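Side-chain contacts in haloacid dehalogenase domain protein hydrolase (Planctomyces limnophilus, PDB 4OVY), which is probably a hydrolase of the haloacid dehalogenase superfamily, perhaps a phosphatase, and binds calcium: residues F31-V34 / S35-I38; A108-T111 / D112-E116; I292-Q295 / R296-V300. One frame throughout, in Å; residues are numbered along the deposited sequence.

Contact 1 of 3, residues F31-V34 / S35-I38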
loop_
_atom_site.group_PDB
_atom_site.type_symbol
_atom_site.label_atom_id
_atom_site.label_comp_id
_atom_site.label_asym_id
_atom_site.label_seq_id
_atom_site.Cartn_x
_atom_site.Cartn_y
_atom_site.Cartn_z
ATOM N N PHE A 31 -25.034 -1.103 -7.842
ATOM C CA PHE A 31 -24.565 -0.438 -6.635
ATOM C C PHE A 31 -23.300 -1.112 -6.095
ATOM O O PHE A 31 -23.256 -2.323 -5.930
ATOM C CB PHE A 31 -25.648 -0.435 -5.552
ATOM C CG PHE A 31 -25.219 0.219 -4.272
ATOM C CD1 PHE A 31 -25.262 1.596 -4.137
ATOM C CD2 PHE A 31 -24.772 -0.541 -3.205
ATOM C CE1 PHE A 31 -24.871 2.204 -2.958
ATOM C CE2 PHE A 31 -24.376 0.060 -2.024
ATOM C CZ PHE A 31 -24.425 1.433 -1.900
ATOM N N VAL A 32 -22.272 -0.307 -5.864
ATOM C CA VAL A 32 -21.038 -0.768 -5.255
ATOM C C VAL A 32 -20.953 -0.153 -3.865
ATOM O O VAL A 32 -21.017 1.071 -3.727
ATOM C CB VAL A 32 -19.828 -0.328 -6.098
ATOM C CG1 VAL A 32 -18.518 -0.674 -5.408
ATOM C CG2 VAL A 32 -19.893 -0.971 -7.467
ATOM N N PRO A 33 -20.805 -0.996 -2.824
ATOM C CA PRO A 33 -20.599 -0.477 -1.473
ATOM C C PRO A 33 -19.447 0.521 -1.436
ATOM O O PRO A 33 -18.479 0.358 -2.173
ATOM C CB PRO A 33 -20.254 -1.732 -0.661
ATOM C CG PRO A 33 -20.886 -2.849 -1.411
ATOM C CD PRO A 33 -20.782 -2.467 -2.859
ATOM N N VAL A 34 -19.568 1.542 -0.590
ATOM C CA VAL A 34 -18.576 2.615 -0.498
ATOM C C VAL A 34 -17.155 2.075 -0.383
ATOM O O VAL A 34 -16.273 2.541 -1.085
ATOM C CB VAL A 34 -18.857 3.550 0.703
ATOM C CG1 VAL A 34 -17.668 4.466 0.989
ATOM C CG2 VAL A 34 -20.111 4.373 0.442
ATOM N N SER A 35 -16.948 1.093 0.491
ATOM C CA SER A 35 -15.613 0.513 0.713
ATOM C C SER A 35 -14.968 -0.093 -0.546
ATOM O O SER A 35 -13.750 -0.252 -0.591
ATOM C CB SER A 35 -15.670 -0.554 1.815
ATOM O OG SER A 35 -16.441 -1.670 1.400
ATOM N N GLU A 36 -15.778 -0.435 -1.549
ATOM C CA GLU A 36 -15.277 -1.052 -2.785
ATOM C C GLU A 36 -15.045 -0.050 -3.929
ATOM O O GLU A 36 -14.553 -0.428 -4.998
ATOM C CB GLU A 36 -16.242 -2.153 -3.253
ATOM C CG GLU A 36 -16.259 -3.388 -2.365
ATOM C CD GLU A 36 -17.376 -4.362 -2.719
ATOM O OE1 GLU A 36 -17.649 -4.594 -3.918
ATOM O OE2 GLU A 36 -17.990 -4.904 -1.790
ATOM N N ARG A 37 -15.379 1.219 -3.705
ATOM C CA ARG A 37 -15.273 2.245 -4.745
ATOM C C ARG A 37 -13.839 2.736 -4.926
ATOM O O ARG A 37 -13.480 3.839 -4.511
ATOM C CB ARG A 37 -16.214 3.406 -4.440
ATOM C CG ARG A 37 -17.674 2.981 -4.421
ATOM C CD ARG A 37 -18.598 4.149 -4.138
ATOM N NE ARG A 37 -19.920 3.657 -3.786
ATOM C CZ ARG A 37 -20.890 4.384 -3.248
ATOM N NH1 ARG A 37 -20.722 5.682 -3.002
ATOM N NH2 ARG A 37 -22.043 3.796 -2.954
ATOM N N ILE A 38 -13.030 1.893 -5.555
ATOM C CA ILE A 38 -11.622 2.172 -5.816
ATOM C C ILE A 38 -11.487 2.554 -7.278
ATOM O O ILE A 38 -11.982 1.835 -8.162
ATOM C CB ILE A 38 -10.753 0.914 -5.574
ATOM C CG1 ILE A 38 -10.917 0.385 -4.146
ATOM C CG2 ILE A 38 -9.289 1.185 -5.906
ATOM C CD1 ILE A 38 -10.731 1.431 -3.075
#
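F31 holds its ring beside the far end of R37, with CE1 3.2 Å from NH2. The ring and the guanidinium stand at 90° to each other, and CE1 reaches the edge of the guanidinium rather than a face. V32 supplies the main grip through its carbonyl. V32 O accepts from R37 NE at 2.8 Å and from R37 NH2 at 3.0 Å, a side-on clasp of two N-H groups on one oxygen that lies almost in the guanidinium plane. The arginine reaches it because its chain is extended from CG to NE (chi2 -179°), back along the loop. The V32 side chain turns to the other partner, packing CG1 against E36 CB at 3.5 Å. P33 O accepts from E36 N at 2.9 Å, and the proline ring meets the glutamate end, with CG 3.6 Å from OE2. V34 closes the turn: its O takes R37 N at 3.1 Å, and its CG2 sits over one face of the guanidinium, 3.7 Å from NH1. Two V32 bonds and a further one from NH1 to H153 O probably fix the rotation of the buried group. With a leucine here the guanidinium is gone, and V32 O would probably be left without its two donors and H153 O without its mate. V32 also packs on V23 of helix 11-24, and S35 touches K173 of the second subunit. The 34-36 segment is a 3-10 turn, followed by an inverse gamma turn centred on R37 with I38 N bonded to E36 O. Together they form the loop leading into strand 38-41, which ends just before the calcium-binding D42 and D44 of the HAD-type core.

Contact 2 of 3, residues A108-T111 / D112-E116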
loop_
_atom_site.group_PDB
_atom_site.type_symbol
_atom_site.label_atom_id
_atom_site.label_comp_id
_atom_site.label_asym_id
_atom_site.label_seq_id
_atom_site.Cartn_x
_atom_site.Cartn_y
_atom_site.Cartn_z
ATOM N N ALA A 108 21.270 6.624 -4.133
ATOM C CA ALA A 108 21.446 5.559 -3.150
ATOM C C ALA A 108 22.250 6.076 -1.967
ATOM O O ALA A 108 23.112 6.927 -2.134
ATOM C CB ALA A 108 22.149 4.361 -3.776
ATOM N N GLY A 109 21.955 5.568 -0.776
ATOM C CA GLY A 109 22.706 5.917 0.430
ATOM C C GLY A 109 22.157 7.092 1.223
ATOM O O GLY A 109 22.606 7.349 2.344
HETATM N N MSE A 110 21.204 7.818 0.648
HETATM C CA MSE A 110 20.555 8.926 1.353
HETATM C C MSE A 110 19.250 8.444 1.926
HETATM O O MSE A 110 18.730 7.399 1.522
HETATM C CB MSE A 110 20.374 10.130 0.421
HETATM C CG MSE A 110 19.262 9.973 -0.606
HETATM SE SE MSE A 110 19.008 11.643 -1.629
HETATM C CE MSE A 110 20.835 11.780 -2.369
ATOM N N THR A 111 18.711 9.199 2.875
ATOM C CA THR A 111 17.446 8.830 3.496
ATOM C C THR A 111 16.269 9.203 2.613
ATOM O O THR A 111 16.398 10.008 1.685
ATOM C CB THR A 111 17.241 9.494 4.869
ATOM O OG1 THR A 111 17.100 10.903 4.701
ATOM C CG2 THR A 111 18.417 9.200 5.803
ATOM N N ASP A 112 15.118 8.615 2.927
ATOM C CA ASP A 112 13.849 8.983 2.293
ATOM C C ASP A 112 13.563 10.486 2.408
ATOM O O ASP A 112 13.179 11.124 1.431
ATOM C CB ASP A 112 12.680 8.154 2.863
ATOM C CG ASP A 112 12.527 8.268 4.391
ATOM O OD1 ASP A 112 13.490 8.606 5.114
ATOM O OD2 ASP A 112 11.415 7.998 4.877
ATOM N N ASP A 113 13.784 11.053 3.588
ATOM C CA ASP A 113 13.555 12.479 3.800
ATOM C C ASP A 113 14.512 13.353 2.986
ATOM O O ASP A 113 14.122 14.409 2.487
ATOM C CB ASP A 113 13.660 12.824 5.289
ATOM C CG ASP A 113 12.464 12.341 6.096
ATOM O OD1 ASP A 113 11.449 11.896 5.518
ATOM O OD2 ASP A 113 12.538 12.411 7.334
ATOM N N GLU A 114 15.763 12.920 2.849
ATOM C CA GLU A 114 16.733 13.656 2.044
ATOM C C GLU A 114 16.293 13.683 0.577
ATOM O O GLU A 114 16.322 14.738 -0.075
ATOM C CB GLU A 114 18.140 13.056 2.224
ATOM C CG GLU A 114 18.735 13.435 3.579
ATOM C CD GLU A 114 19.955 12.640 4.016
ATOM O OE1 GLU A 114 20.293 11.586 3.432
ATOM O OE2 GLU A 114 20.581 13.083 4.998
ATOM N N PHE A 115 15.845 12.534 0.074
ATOM C CA PHE A 115 15.368 12.446 -1.298
ATOM C C PHE A 115 14.124 13.323 -1.506
ATOM O O PHE A 115 14.027 14.029 -2.503
ATOM C CB PHE A 115 15.070 10.997 -1.681
ATOM C CG PHE A 115 14.680 10.831 -3.117
ATOM C CD1 PHE A 115 15.631 10.941 -4.120
ATOM C CD2 PHE A 115 13.359 10.593 -3.471
ATOM C CE1 PHE A 115 15.276 10.805 -5.458
ATOM C CE2 PHE A 115 12.999 10.455 -4.798
ATOM C CZ PHE A 115 13.958 10.562 -5.794
ATOM N N GLU A 116 13.183 13.267 -0.563
ATOM C CA GLU A 116 11.981 14.106 -0.616
ATOM C C GLU A 116 12.338 15.586 -0.727
ATOM O O GLU A 116 11.772 16.298 -1.556
ATOM C CB GLU A 116 11.085 13.864 0.609
ATOM C CG GLU A 116 9.862 14.780 0.657
ATOM C CD GLU A 116 8.942 14.530 1.832
ATOM O OE1 GLU A 116 7.996 15.321 2.009
ATOM O OE2 GLU A 116 9.143 13.559 2.578
#
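E114 runs its side chain back along T111. CB starts 3.4 Å from T111 OG1. CG, placed beside the backbone N (chi1 -75°), comes in to 3.2 Å from the same OG1, and CD passes it at a similar distance. At the tip OE1 takes the T111 backbone N-H at 2.9 Å, a nearly straight bond (169°) although the donor lies above the carboxylate plane. OE1 also lies 3.3 Å from the selenomethionine M110 CB, while OE2 stays 4.1 Å from T111 OG1. T111 returns the favour: OG1 accepts from E114 N at 3.0 Å, so that each residue's side chain takes the other's backbone N-H. This is a capping box at the N-terminus of helix 112-125. F115 N bonds to T111 O at 3.0 Å, opening the i to i+4 bonds of the helix. M110 closes the apolar side, its SE 4.0 Å from F115 CB and near the plane of the F115 ring, at its edge. That ring has further partners in R203, by cation-pi contact, and H107, edge to face. D112 looks outward, its OD2 in a salt bridge with R221 of the second subunit. The two capping bonds give side-chain acceptors to N-H groups at the start of the helix and just before it, and the carboxylates gathered here, E114 and D112 among them, would probably interact favourably with the positive end of the helix dipole.

Contact 3 of 3, residues I292-Q295 / R296-V300. With EDO (1,2-ethanediol), chain G.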
loop_
_atom_site.group_PDB
_atom_site.type_symbol
_atom_site.label_atom_id
_atom_site.label_comp_id
_atom_site.label_asym_id
_atom_site.label_seq_id
_atom_site.Cartn_x
_atom_site.Cartn_y
_atom_site.Cartn_z
ATOM N N ILE A 292 -11.222 9.637 -24.365
ATOM C CA ILE A 292 -11.361 11.074 -24.185
ATOM C C ILE A 292 -10.550 11.788 -25.271
ATOM O O ILE A 292 -9.322 11.655 -25.327
ATOM C CB ILE A 292 -10.843 11.496 -22.799
ATOM C CG1 ILE A 292 -11.617 10.784 -21.686
ATOM C CG2 ILE A 292 -10.913 13.005 -22.621
ATOM C CD1 ILE A 292 -10.851 10.685 -20.384
ATOM N N ASP A 293 -11.242 12.532 -26.135
ATOM C CA ASP A 293 -10.610 13.360 -27.169
ATOM C C ASP A 293 -10.312 14.732 -26.558
ATOM O O ASP A 293 -11.217 15.550 -26.409
ATOM C CB ASP A 293 -11.569 13.483 -28.360
ATOM C CG ASP A 293 -10.985 14.256 -29.539
ATOM O OD1 ASP A 293 -10.133 15.144 -29.359
ATOM O OD2 ASP A 293 -11.420 13.979 -30.672
HETATM N N MSE A 294 -9.047 14.983 -26.206
HETATM C CA MSE A 294 -8.687 16.219 -25.494
HETATM C C MSE A 294 -9.084 17.475 -26.261
HETATM O O MSE A 294 -9.609 18.431 -25.677
HETATM C CB MSE A 294 -7.184 16.236 -25.158
HETATM C CG MSE A 294 -6.836 15.266 -24.026
HETATM SE SE MSE A 294 -4.935 15.368 -23.502
HETATM C CE MSE A 294 -4.936 17.311 -23.259
ATOM N N GLN A 295 -8.843 17.481 -27.568
ATOM C CA GLN A 295 -9.156 18.625 -28.425
ATOM C C GLN A 295 -10.638 18.986 -28.378
ATOM O O GLN A 295 -10.988 20.157 -28.285
ATOM C CB GLN A 295 -8.760 18.324 -29.876
ATOM C CG GLN A 295 -8.992 19.472 -30.857
ATOM C CD GLN A 295 -8.813 19.057 -32.307
ATOM O OE1 GLN A 295 -9.160 17.945 -32.697
ATOM N NE2 GLN A 295 -8.280 19.960 -33.119
ATOM N N ARG A 296 -11.498 17.979 -28.431
ATOM C CA ARG A 296 -12.937 18.200 -28.556
ATOM C C ARG A 296 -13.699 18.158 -27.233
ATOM O O ARG A 296 -14.731 18.819 -27.106
ATOM C CB ARG A 296 -13.533 17.185 -29.525
ATOM C CG ARG A 296 -13.039 17.367 -30.951
ATOM C CD ARG A 296 -13.809 16.501 -31.934
ATOM N NE ARG A 296 -15.205 16.917 -32.077
ATOM C CZ ARG A 296 -15.639 17.925 -32.836
ATOM N NH1 ARG A 296 -16.943 18.193 -32.887
ATOM N NH2 ARG A 296 -14.794 18.664 -33.553
ATOM N N ASP A 297 -13.199 17.398 -26.256
ATOM C CA ASP A 297 -13.990 17.066 -25.058
ATOM C C ASP A 297 -13.733 17.963 -23.851
ATOM O O ASP A 297 -14.521 17.950 -22.908
ATOM C CB ASP A 297 -13.766 15.604 -24.643
ATOM C CG ASP A 297 -14.203 14.605 -25.718
ATOM O OD1 ASP A 297 -14.846 15.011 -26.714
ATOM O OD2 ASP A 297 -13.901 13.406 -25.557
ATOM N N TRP A 298 -12.636 18.715 -23.870
ATOM C CA TRP A 298 -12.223 19.519 -22.722
ATOM C C TRP A 298 -12.238 21.009 -23.058
ATOM O O TRP A 298 -11.591 21.444 -24.017
ATOM C CB TRP A 298 -10.815 19.096 -22.255
ATOM C CG TRP A 298 -10.765 17.776 -21.523
ATOM C CD1 TRP A 298 -11.825 16.985 -21.165
ATOM C CD2 TRP A 298 -9.597 17.128 -21.003
ATOM N NE1 TRP A 298 -11.388 15.884 -20.484
ATOM C CE2 TRP A 298 -10.026 15.945 -20.363
ATOM C CE3 TRP A 298 -8.234 17.434 -21.012
ATOM C CZ2 TRP A 298 -9.138 15.060 -19.746
ATOM C CZ3 TRP A 298 -7.346 16.549 -20.397
ATOM C CH2 TRP A 298 -7.804 15.378 -19.776
ATOM N N LYS A 299 -12.965 21.783 -22.249
ATOM C CA LYS A 299 -13.160 23.215 -22.483
ATOM C C LYS A 299 -11.887 23.997 -22.198
ATOM O O LYS A 299 -11.630 25.027 -22.819
ATOM C CB LYS A 299 -14.279 23.768 -21.592
ATOM C CG LYS A 299 -15.670 23.212 -21.869
ATOM C CD LYS A 299 -16.702 23.954 -21.013
ATOM C CE LYS A 299 -18.004 23.191 -20.856
ATOM N NZ LYS A 299 -18.802 23.225 -22.103
ATOM N N VAL A 300 -11.121 23.509 -21.228
ATOM C CA VAL A 300 -9.801 24.038 -20.900
ATOM C C VAL A 300 -8.891 22.855 -20.613
ATOM O O VAL A 300 -9.373 21.772 -20.302
ATOM C CB VAL A 300 -9.833 24.996 -19.676
ATOM C CG1 VAL A 300 -10.749 26.177 -19.953
ATOM C CG2 VAL A 300 -10.270 24.279 -18.403
HETATM C C1 EDO G . -12.678 22.790 -27.404
HETATM O O1 EDO G . -13.625 21.737 -27.598
HETATM C C2 EDO G . -13.212 23.805 -26.396
HETATM O O2 EDO G . -14.455 23.356 -25.842
#
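This is an N-capped turn at the point where strand 290-293 passes straight into the short helix 294-297. The cap is D293, with CG anti to the backbone N (chi1 -177°), which carries OD1 to R296 N at 3.3 Å; the donor stands 67° out of the carboxylate plane, and the same OD1 is bonded to T260 OG1. D293 O accepts from D297 N at 2.7 Å, an i to i+4 bond; R296 N also makes a weak one to the same oxygen. D297 pays this back through its side chain: OD2 takes D293 N at 2.9 Å, again from above the carboxylate plane, so the backbone of D293 is held on both its N-H and its C=O by one residue. Beyond these polar bonds the apolar side chains meet over W298. The selenomethionine M294 lays CG above one face of the indole, 4.2 Å from the centroid of the six-membered ring and 25° off its normal, a CH-pi contact. The selenium follows more obliquely, SE at 5.0 Å from that centroid, as a Met-aromatic contact, and the methyl CE reaches CZ3 at 3.8 Å. I292 CG2 approaches obliquely from the same side of the ring, 3.6 Å from W298 NE1. An ethanediol, probably from the crystallisation liquor, lies near the carbonyls of Q295 and R296. Strand 290-293 pairs in parallel with strand 253-260, on whose V257 both I292 and M294 rest, while the M294 side chain comes about 7 Å from that of the calcium ligand N234. W298 packs on P142 and M143 of helix 141-152 and meets W7 edge to face, so the turn is wedged between the sheet, that helix and the N-terminal loop.

All three are local contacts, well separated in space: contacts 1 and 3 approach to about 15 Å between nearest atoms, contacts 1 and 2 to about 24 Å, and contacts 2 and 3 lie on opposite sides of the chain's centre. Contact 1 is a surface loop whose buried arginine grips backbone oxygens. The other two are partly buried helix starts, one capped by a threonine-glutamate pair, the other by aspartate, with a selenomethionine near an aromatic ring in each. All three touch the one mixed sheet: contact 1 leads into strand 38-41, contact 3 leads out of strand 290-293, and contact 2 lies against strand 198-204. Contacts 1 and 2 reach the second subunit; contact 3 does not.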